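TRNA threonylcarbamoyladenosine dehydratase (Escherichia coli, PDB 4D7A) catalyses the ATP-dependent dehydration of threonylcarbamoyladenosine at position 37 of tRNAs to its cyclic form, and can accept sulfur from the cysteine desulfurase CsdA in vitro. Local coordinates at residues H32-G37 / T58-D63; K85-A90 / V102-D107. All coordinates share one frame; numbering follows the deposited sequence.

Contact 1 (H32-G37 / T58-D63); sequences HICVVG and TLIDMD. With AMP (adenosine monophosphate), chain K.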
ATOM      1  N   HIS B  32     -13.563 -16.128  -6.091  1.00 16.23           N
ATOM      2  CA  HIS B  32     -14.006 -15.899  -4.726  1.00 11.85           C
ATOM      3  C   HIS B  32     -12.790 -16.033  -3.838  1.00 14.71           C
ATOM      4  O   HIS B  32     -12.244 -17.123  -3.697  1.00 15.48           O
ATOM      5  CB  HIS B  32     -15.094 -16.898  -4.325  1.00 19.26           C
ATOM      6  CG  HIS B  32     -15.758 -16.575  -3.020  1.00 22.09           C
ATOM      7  ND1 HIS B  32     -16.805 -17.319  -2.513  1.00 25.38           N
ATOM      8  CD2 HIS B  32     -15.529 -15.584  -2.125  1.00 19.07           C
ATOM      9  CE1 HIS B  32     -17.189 -16.801  -1.357  1.00 23.36           C
ATOM     10  NE2 HIS B  32     -16.432 -15.744  -1.100  1.00 27.99           N
ATOM     11  N   ILE B  33     -12.359 -14.930  -3.238  1.00 12.26           N
ATOM     12  CA  ILE B  33     -11.150 -14.978  -2.433  1.00 12.95           C
ATOM     13  C   ILE B  33     -11.490 -14.676  -0.988  1.00 14.35           C
ATOM     14  O   ILE B  33     -12.320 -13.820  -0.692  1.00 16.18           O
ATOM     15  CB  ILE B  33     -10.075 -13.998  -2.997  1.00 13.37           C
ATOM     16  CG1 ILE B  33      -9.601 -14.544  -4.353  1.00 16.55           C
ATOM     17  CG2 ILE B  33      -8.895 -13.840  -2.027  1.00 12.15           C
ATOM     18  CD1 ILE B  33      -8.517 -13.761  -5.037  1.00 21.06           C
ATOM     19  N   CYS B  34     -10.854 -15.421  -0.096  1.00 12.59           N
ATOM     20  CA  CYS B  34     -11.067 -15.300   1.337  1.00 13.33           C
ATOM     21  C   CYS B  34      -9.869 -14.608   1.967  1.00 17.84           C
ATOM     22  O   CYS B  34      -8.728 -15.049   1.776  1.00 16.57           O
ATOM     23  CB  CYS B  34     -11.240 -16.684   1.960  1.00 16.04           C
ATOM     24  SG  CYS B  34     -11.615 -16.661   3.736  1.00 21.06           S
ATOM     25  N   VAL B  35     -10.123 -13.554   2.736  1.00 12.23           N
ATOM     26  CA  VAL B  35      -9.060 -12.922   3.528  1.00 11.13           C
ATOM     27  C   VAL B  35      -9.306 -13.216   4.992  1.00 18.21           C
ATOM     28  O   VAL B  35     -10.361 -12.865   5.527  1.00 15.49           O
ATOM     29  CB  VAL B  35      -9.003 -11.398   3.335  1.00 16.38           C
ATOM     30  CG1 VAL B  35      -7.783 -10.827   4.053  1.00 13.47           C
ATOM     31  CG2 VAL B  35      -8.920 -11.066   1.849  1.00 14.33           C
ATOM     32  N   VAL B  36      -8.346 -13.877   5.632  1.00 13.31           N
ATOM     33  CA  VAL B  36      -8.468 -14.206   7.055  1.00 13.80           C
ATOM     34  C   VAL B  36      -7.582 -13.280   7.884  1.00 16.57           C
ATOM     35  O   VAL B  36      -6.348 -13.322   7.789  1.00 17.92           O
ATOM     36  CB  VAL B  36      -8.091 -15.665   7.353  1.00 15.24           C
ATOM     37  CG1 VAL B  36      -8.512 -16.002   8.775  1.00 16.21           C
ATOM     38  CG2 VAL B  36      -8.774 -16.612   6.367  1.00 15.69           C
ATOM     39  N   GLY B  37      -8.225 -12.442   8.689  1.00 18.14           N
ATOM     40  CA  GLY B  37      -7.540 -11.420   9.464  1.00 17.99           C
ATOM     41  C   GLY B  37      -7.595 -10.111   8.702  1.00 18.96           C
ATOM     42  O   GLY B  37      -6.957  -9.968   7.668  1.00 17.89           O
ATOM     43  N   THR B  58     -14.650 -12.955   0.790  1.00 12.67           N
ATOM     44  CA  THR B  58     -15.076 -13.266   2.150  1.00 16.98           C
ATOM     45  C   THR B  58     -14.048 -12.699   3.126  1.00 18.07           C
ATOM     46  O   THR B  58     -12.830 -12.825   2.902  1.00 15.96           O
ATOM     47  CB  THR B  58     -15.236 -14.786   2.374  1.00 19.59           C
ATOM     48  OG1 THR B  58     -16.336 -15.269   1.590  1.00 21.22           O
ATOM     49  CG2 THR B  58     -15.511 -15.086   3.849  1.00 20.78           C
ATOM     50  N   LEU B  59     -14.539 -12.054   4.189  1.00 14.01           N
ATOM     51  CA  LEU B  59     -13.683 -11.481   5.223  1.00 14.29           C
ATOM     52  C   LEU B  59     -13.927 -12.195   6.544  1.00 18.68           C
ATOM     53  O   LEU B  59     -15.074 -12.271   7.003  1.00 19.58           O
ATOM     54  CB  LEU B  59     -13.962  -9.992   5.412  1.00 14.47           C
ATOM     55  CG  LEU B  59     -13.913  -9.119   4.161  1.00 17.46           C
ATOM     56  CD1 LEU B  59     -14.257  -7.686   4.537  1.00 24.70           C
ATOM     57  CD2 LEU B  59     -12.525  -9.196   3.517  1.00 17.31           C
ATOM     58  N   ILE B  60     -12.860 -12.707   7.153  1.00 16.00           N
ATOM     59  CA  ILE B  60     -12.997 -13.423   8.428  1.00 19.89           C
ATOM     60  C   ILE B  60     -12.176 -12.764   9.535  1.00 19.38           C
ATOM     61  O   ILE B  60     -10.949 -12.749   9.490  1.00 20.60           O
ATOM     62  CB  ILE B  60     -12.589 -14.913   8.305  1.00 18.27           C
ATOM     63  CG1 ILE B  60     -13.309 -15.563   7.118  1.00 19.84           C
ATOM     64  CG2 ILE B  60     -12.898 -15.658   9.629  1.00 20.99           C
ATOM     65  CD1 ILE B  60     -13.124 -17.092   7.005  1.00 20.14           C
ATOM     66  N   ASP B  61     -12.877 -12.220  10.529  1.00 21.81           N
ATOM     67  CA  ASP B  61     -12.254 -11.580  11.689  1.00 18.33           C
ATOM     68  C   ASP B  61     -13.350 -11.343  12.723  1.00 21.29           C
ATOM     69  O   ASP B  61     -14.490 -11.086  12.343  1.00 25.33           O
ATOM     70  CB  ASP B  61     -11.602 -10.240  11.300  1.00 21.85           C
ATOM     71  CG  ASP B  61     -10.470  -9.833  12.234  1.00 30.13           C
ATOM     72  OD1 ASP B  61     -10.551 -10.094  13.461  1.00 28.98           O
ATOM     73  OD2 ASP B  61      -9.495  -9.221  11.738  1.00 22.33           O
ATOM     74  N   MET B  62     -13.023 -11.425  14.013  1.00 22.56           N
ATOM     75  CA  MET B  62     -14.028 -11.133  15.035  1.00 19.90           C
ATOM     76  C   MET B  62     -13.678  -9.849  15.787  1.00 22.51           C
ATOM     77  O   MET B  62     -14.421  -9.433  16.681  1.00 26.64           O
ATOM     78  CB  MET B  62     -14.184 -12.294  16.053  1.00 26.32           C
ATOM     79  CG  MET B  62     -15.545 -12.309  16.768  1.00117.13           C
ATOM     80  SD  MET B  62     -15.789 -13.509  18.107  1.00 61.78           S
ATOM     81  CE  MET B  62     -15.336 -15.066  17.368  1.00 89.99           C
ATOM     82  N   ASP B  63     -12.559  -9.213  15.439  1.00 23.13           N
ATOM     83  CA  ASP B  63     -12.103  -8.044  16.194  1.00 21.03           C
ATOM     84  C   ASP B  63     -12.830  -6.759  15.817  1.00 27.60           C
ATOM     85  O   ASP B  63     -13.424  -6.654  14.745  1.00 24.30           O
ATOM     86  CB  ASP B  63     -10.593  -7.830  16.022  1.00 25.95           C
ATOM     87  CG  ASP B  63      -9.774  -8.666  16.981  1.00 99.09           C
ATOM     88  OD1 ASP B  63     -10.369  -9.453  17.745  1.00 93.07           O
ATOM     89  OD2 ASP B  63      -8.532  -8.533  16.973  1.00108.56           O
TER
HETATM   90  P   AMP K 401      -2.413  -6.649  13.303  1.00 35.89           P
HETATM   91  O1P AMP K 401      -2.044  -5.558  12.336  1.00 60.76           O
HETATM   92  O2P AMP K 401      -2.826  -6.099  14.652  1.00 36.48           O
HETATM   93  O3P AMP K 401      -1.373  -7.748  13.447  1.00 35.16           O
HETATM   94  O5' AMP K 401      -3.720  -7.356  12.693  1.00 50.79           O
HETATM   95  C5' AMP K 401      -4.037  -8.736  12.949  1.00 38.94           C
HETATM   96  C4' AMP K 401      -5.481  -9.079  12.624  1.00 39.65           C
HETATM   97  O4' AMP K 401      -5.658 -10.531  12.486  1.00 43.41           O
HETATM   98  C3' AMP K 401      -6.512  -8.620  13.672  1.00 67.60           C
HETATM   99  O3' AMP K 401      -7.599  -7.947  13.033  1.00 24.99           O
HETATM  100  C2' AMP K 401      -7.016  -9.937  14.277  1.00112.61           C
HETATM  101  O2' AMP K 401      -8.334  -9.914  14.784  1.00 44.57           O
HETATM  102  C1' AMP K 401      -6.881 -10.890  13.099  1.00 54.81           C
HETATM  103  N9  AMP K 401      -6.899 -12.305  13.500  1.00 42.84           N
HETATM  104  C8  AMP K 401      -6.132 -12.828  14.481  1.00101.90           C
HETATM  105  N7  AMP K 401      -6.393 -14.147  14.681  1.00 41.82           N
HETATM  106  C5  AMP K 401      -7.378 -14.490  13.832  1.00 58.54           C
HETATM  107  C6  AMP K 401      -8.122 -15.736  13.524  1.00 52.62           C
HETATM  108  N6  AMP K 401      -7.869 -16.880  14.183  1.00 79.25           N
HETATM  109  N1  AMP K 401      -9.066 -15.708  12.568  1.00 29.81           N
HETATM  110  C2  AMP K 401      -9.349 -14.556  11.913  1.00 36.84           C
HETATM  111  N3  AMP K 401      -8.718 -13.387  12.130  1.00 30.56           N
HETATM  112  C4  AMP K 401      -7.730 -13.276  13.066  1.00 81.78           C
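His32 reaches across to Thr58 with the edge of its imidazole: NE2 lies 2.7 Å from Thr58 OG1, a hydrogen bond in which either group may donate. The ring gets there because CG stands anti to the backbone N (chi1 -170°), while Thr58 carries its hydroxyl beside its own N. From there the parallel strands are laced by backbone bonds, Thr58 N to Ile33 O, Val35 N to Thr58 O, Ile60 N to Val35 O and Gly37 N to Ile60 O. On the sheet face shared by Cys34, Val36, Thr58 and Ile60, the tip of Ile60, CD1, rests on Cys34 SG at 3.6 Å, and Val36 CG1 turns to adenine C2 of AMP (3.6 Å). Gly37 suits its place twice over: a CB would press on the carbonyl O of Val36 and crowd AMP O4'. Asp61 OD2 accepts from AMP O3' (2.6 Å); Asp61 OD1, which closes an Asx turn with Asp63 N, and Asp63 OD2 each lie 2.6 Å from AMP O2'. The two strands belong to a beta-alpha-beta unit whose helix 42-51 covers Val35 and Leu59; strand 101-105 flanks strand 56-60, and Ile126 bonds to the backbone of strand 32-36 on its other edge.

Contact 2 (K85-A90 / V102-D107); sequences KAEVMA and VTVVDD. With AMP (adenosine monophosphate), chain K.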
ATOM      1  N   LYS B  85     -14.467  -4.855  12.626  1.00 22.18           N
ATOM      2  CA  LYS B  85     -13.557  -4.620  11.508  1.00 20.96           C
ATOM      3  C   LYS B  85     -14.048  -5.180  10.181  1.00 23.83           C
ATOM      4  O   LYS B  85     -14.005  -4.497   9.152  1.00 23.46           O
ATOM      5  CB  LYS B  85     -12.184  -5.230  11.780  1.00 24.05           C
ATOM      6  CG  LYS B  85     -11.357  -4.553  12.809  1.00 30.90           C
ATOM      7  CD  LYS B  85     -10.020  -5.272  12.902  1.00 21.33           C
ATOM      8  CE  LYS B  85      -9.111  -4.615  13.923  1.00 26.22           C
ATOM      9  NZ  LYS B  85      -7.774  -5.248  13.917  1.00 25.96           N
ATOM     10  N   ALA B  86     -14.479  -6.438  10.205  1.00 21.44           N
ATOM     11  CA  ALA B  86     -14.875  -7.115   8.973  1.00 24.02           C
ATOM     12  C   ALA B  86     -16.102  -6.459   8.347  1.00 25.31           C
ATOM     13  O   ALA B  86     -16.177  -6.309   7.122  1.00 23.38           O
ATOM     14  CB  ALA B  86     -15.121  -8.586   9.235  1.00 26.06           C
ATOM     15  N   GLU B  87     -17.049  -6.039   9.182  1.00 27.77           N
ATOM     16  CA  GLU B  87     -18.259  -5.392   8.691  1.00 25.70           C
ATOM     17  C   GLU B  87     -17.939  -3.997   8.132  1.00 23.66           C
ATOM     18  O   GLU B  87     -18.491  -3.583   7.102  1.00 21.87           O
ATOM     19  CB  GLU B  87     -19.305  -5.285   9.797  1.00 28.53           C
ATOM     20  CG  GLU B  87     -20.634  -4.787   9.277  1.00 39.85           C
ATOM     21  CD  GLU B  87     -21.179  -5.691   8.184  1.00 54.68           C
ATOM     22  OE1 GLU B  87     -20.971  -6.921   8.277  1.00 53.39           O
ATOM     23  OE2 GLU B  87     -21.780  -5.176   7.215  1.00 55.46           O
ATOM     24  N   VAL B  88     -17.073  -3.259   8.824  1.00 21.58           N
ATOM     25  CA  VAL B  88     -16.610  -1.958   8.323  1.00 21.34           C
ATOM     26  C   VAL B  88     -15.941  -2.108   6.957  1.00 19.18           C
ATOM     27  O   VAL B  88     -16.199  -1.337   6.021  1.00 20.39           O
ATOM     28  CB  VAL B  88     -15.617  -1.292   9.298  1.00 23.20           C
ATOM     29  CG1 VAL B  88     -15.011  -0.050   8.662  1.00 20.43           C
ATOM     30  CG2 VAL B  88     -16.318  -0.922  10.596  1.00 23.36           C
ATOM     31  N   MET B  89     -15.082  -3.118   6.841  1.00 15.84           N
ATOM     32  CA  MET B  89     -14.366  -3.330   5.594  1.00 16.72           C
ATOM     33  C   MET B  89     -15.345  -3.766   4.498  1.00 17.78           C
ATOM     34  O   MET B  89     -15.219  -3.351   3.346  1.00 15.65           O
ATOM     35  CB  MET B  89     -13.248  -4.363   5.785  1.00 18.22           C
ATOM     36  CG  MET B  89     -12.213  -4.364   4.672  1.00 29.64           C
ATOM     37  SD  MET B  89     -11.315  -2.800   4.635  1.00 25.76           S
ATOM     38  CE  MET B  89     -10.947  -2.642   2.886  1.00 21.06           C
ATOM     39  N   ALA B  90     -16.336  -4.569   4.834  1.00 17.80           N
ATOM     40  CA  ALA B  90     -17.306  -4.990   3.863  1.00 16.35           C
ATOM     41  C   ALA B  90     -18.078  -3.825   3.290  1.00 19.65           C
ATOM     42  O   ALA B  90     -18.324  -3.761   2.141  1.00 19.44           O
ATOM     43  CB  ALA B  90     -18.267  -5.967   4.466  1.00 18.18           C
ATOM     44  N   VAL B 102     -19.911  -9.662  -1.125  1.00 19.05           N
ATOM     45  CA  VAL B 102     -19.070  -9.686   0.066  1.00 16.58           C
ATOM     46  C   VAL B 102     -19.717 -10.470   1.203  1.00 20.56           C
ATOM     47  O   VAL B 102     -20.859 -10.227   1.573  1.00 21.49           O
ATOM     48  CB  VAL B 102     -18.754  -8.273   0.575  1.00 28.17           C
ATOM     49  CG1 VAL B 102     -17.758  -8.341   1.711  1.00 28.84           C
ATOM     50  CG2 VAL B 102     -18.225  -7.416  -0.557  1.00 24.17           C
ATOM     51  N   THR B 103     -18.961 -11.404   1.758  1.00 21.25           N
ATOM     52  CA  THR B 103     -19.447 -12.197   2.865  1.00 20.47           C
ATOM     53  C   THR B 103     -18.599 -11.879   4.089  1.00 18.97           C
ATOM     54  O   THR B 103     -17.369 -11.833   4.015  1.00 20.42           O
ATOM     55  CB  THR B 103     -19.385 -13.702   2.536  1.00 22.76           C
ATOM     56  OG1 THR B 103     -20.112 -13.961   1.323  1.00 28.08           O
ATOM     57  CG2 THR B 103     -19.982 -14.528   3.665  1.00 29.92           C
ATOM     58  N   VAL B 104     -19.255 -11.666   5.219  1.00 19.86           N
ATOM     59  CA  VAL B 104     -18.530 -11.447   6.458  1.00 15.67           C
ATOM     60  C   VAL B 104     -18.697 -12.659   7.357  1.00 22.39           C
ATOM     61  O   VAL B 104     -19.815 -13.098   7.593  1.00 22.99           O
ATOM     62  CB  VAL B 104     -19.032 -10.183   7.200  1.00 25.75           C
ATOM     63  CG1 VAL B 104     -18.466 -10.119   8.614  1.00 28.59           C
ATOM     64  CG2 VAL B 104     -18.658  -8.934   6.426  1.00 25.45           C
ATOM     65  N   VAL B 105     -17.582 -13.202   7.828  1.00 21.72           N
ATOM     66  CA  VAL B 105     -17.598 -14.227   8.863  1.00 25.26           C
ATOM     67  C   VAL B 105     -17.068 -13.600  10.143  1.00 26.27           C
ATOM     68  O   VAL B 105     -15.872 -13.345  10.273  1.00 23.34           O
ATOM     69  CB  VAL B 105     -16.742 -15.447   8.481  1.00 22.74           C
ATOM     70  CG1 VAL B 105     -16.680 -16.452   9.643  1.00 24.67           C
ATOM     71  CG2 VAL B 105     -17.275 -16.096   7.218  1.00 30.99           C
ATOM     72  N   ASP B 106     -17.968 -13.356  11.089  1.00 31.79           N
ATOM     73  CA  ASP B 106     -17.619 -12.699  12.344  1.00 28.97           C
ATOM     74  C   ASP B 106     -17.154 -13.757  13.348  1.00 37.64           C
ATOM     75  O   ASP B 106     -17.900 -14.154  14.247  1.00 38.50           O
ATOM     76  CB  ASP B 106     -18.827 -11.913  12.869  1.00 42.60           C
ATOM     77  CG  ASP B 106     -18.540 -11.184  14.163  1.00 49.91           C
ATOM     78  OD1 ASP B 106     -17.380 -10.792  14.393  1.00 38.01           O
ATOM     79  OD2 ASP B 106     -19.491 -10.994  14.948  1.00 49.19           O
ATOM     80  N   ASP B 107     -15.917 -14.216  13.169  1.00 26.08           N
ATOM     81  CA  ASP B 107     -15.380 -15.365  13.902  1.00 26.31           C
ATOM     82  C   ASP B 107     -13.870 -15.420  13.709  1.00 26.26           C
ATOM     83  O   ASP B 107     -13.328 -14.723  12.847  1.00 25.29           O
ATOM     84  CB  ASP B 107     -16.030 -16.670  13.413  1.00 25.30           C
ATOM     85  CG  ASP B 107     -15.992 -17.802  14.457  1.00 40.81           C
ATOM     86  OD1 ASP B 107     -15.428 -17.616  15.554  1.00 31.25           O
ATOM     87  OD2 ASP B 107     -16.519 -18.903  14.166  1.00 30.55           O
TER
HETATM   88  P   AMP K 401      -2.413  -6.649  13.303  1.00 35.89           P
HETATM   89  O1P AMP K 401      -2.044  -5.558  12.336  1.00 60.76           O
HETATM   90  O2P AMP K 401      -2.826  -6.099  14.652  1.00 36.48           O
HETATM   91  O3P AMP K 401      -1.373  -7.748  13.447  1.00 35.16           O
HETATM   92  O5' AMP K 401      -3.720  -7.356  12.693  1.00 50.79           O
HETATM   93  C5' AMP K 401      -4.037  -8.736  12.949  1.00 38.94           C
HETATM   94  C4' AMP K 401      -5.481  -9.079  12.624  1.00 39.65           C
HETATM   95  O4' AMP K 401      -5.658 -10.531  12.486  1.00 43.41           O
HETATM   96  C3' AMP K 401      -6.512  -8.620  13.672  1.00 67.60           C
HETATM   97  O3' AMP K 401      -7.599  -7.947  13.033  1.00 24.99           O
HETATM   98  C2' AMP K 401      -7.016  -9.937  14.277  1.00112.61           C
HETATM   99  O2' AMP K 401      -8.334  -9.914  14.784  1.00 44.57           O
HETATM  100  C1' AMP K 401      -6.881 -10.890  13.099  1.00 54.81           C
HETATM  101  N9  AMP K 401      -6.899 -12.305  13.500  1.00 42.84           N
HETATM  102  C8  AMP K 401      -6.132 -12.828  14.481  1.00101.90           C
HETATM  103  N7  AMP K 401      -6.393 -14.147  14.681  1.00 41.82           N
HETATM  104  C5  AMP K 401      -7.378 -14.490  13.832  1.00 58.54           C
HETATM  105  C6  AMP K 401      -8.122 -15.736  13.524  1.00 52.62           C
HETATM  106  N6  AMP K 401      -7.869 -16.880  14.183  1.00 79.25           N
HETATM  107  N1  AMP K 401      -9.066 -15.708  12.568  1.00 29.81           N
HETATM  108  C2  AMP K 401      -9.349 -14.556  11.913  1.00 36.84           C
HETATM  109  N3  AMP K 401      -8.718 -13.387  12.130  1.00 30.56           N
HETATM  110  C4  AMP K 401      -7.730 -13.276  13.066  1.00 81.78           C
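Val104 stands with its two methyls against the helix, CG1 3.7 Å from Ala86 CB and CG2 3.6 Å from Ala90 CB. Its CG1 lies anti to the backbone N (chi1 169°), and this spreads the branches along the helix so that each meets one of two alanines a turn apart. Ala90 CB is shared, since Val102 CG1 also touches it at 3.7 Å. Alanine suits both helix positions because its short side chain lets helix and strand come within 8.3 Å, axis to axis, while the branched valines fill the interface and suit a strand. At the solvent side Glu87 bends at chi2, so that its side chain crosses that of Val104 at about a right angle and Glu87 OE1 comes 3.6 Å from Val104 CG2.

Further out, Met89 leans on Leu59 of the neighbouring strand and on helix 42-51, and the backbone of Thr103 and Val105 pairs with strand 56-60. With these contacts the start of the helix comes to lie beside the nucleotide. From there Lys85 runs extended beyond CG, long enough for NZ to donate to AMP O3' at 2.8 Å and also to bond Gln73 OE1. A methionine in its place would probably leave the ribose O3' and Gln73 OE1 without this shared donor and remove a positive charge from the AMP site. A helix running nearly antiparallel to the strand it covers (171°) is the layered packing of a Rossmann-like alpha/beta fold, here bordering the nucleotide site of a HesA/MoeB/ThiF-family enzyme.

In the fold
From the N terminus, strand 32-36 leads through helix 42-51 to strand 56-60, and contact 1 closes this beta-alpha-beta crossover. The chain then runs on to helix 85-96, which turns back into strand 101-105, where contact 2 closes the second, shorter loop. The two loops therefore follow in series, neither enclosing nor crossing the other. They are stitched together in the sheet: Leu59 O and N lie 2.8 Å from Val105 N and Thr103 O respectively, probable hydrogen bonds that set strand 101-105 beside strand 56-60. Contact 1 thus joins two strands within the sheet and contact 2 fastens a helix onto one of its two outermost strands within this chain. Contact 1 meets AMP around the C-terminal ends of its strands, contact 2 through the first turn of helix 85-96.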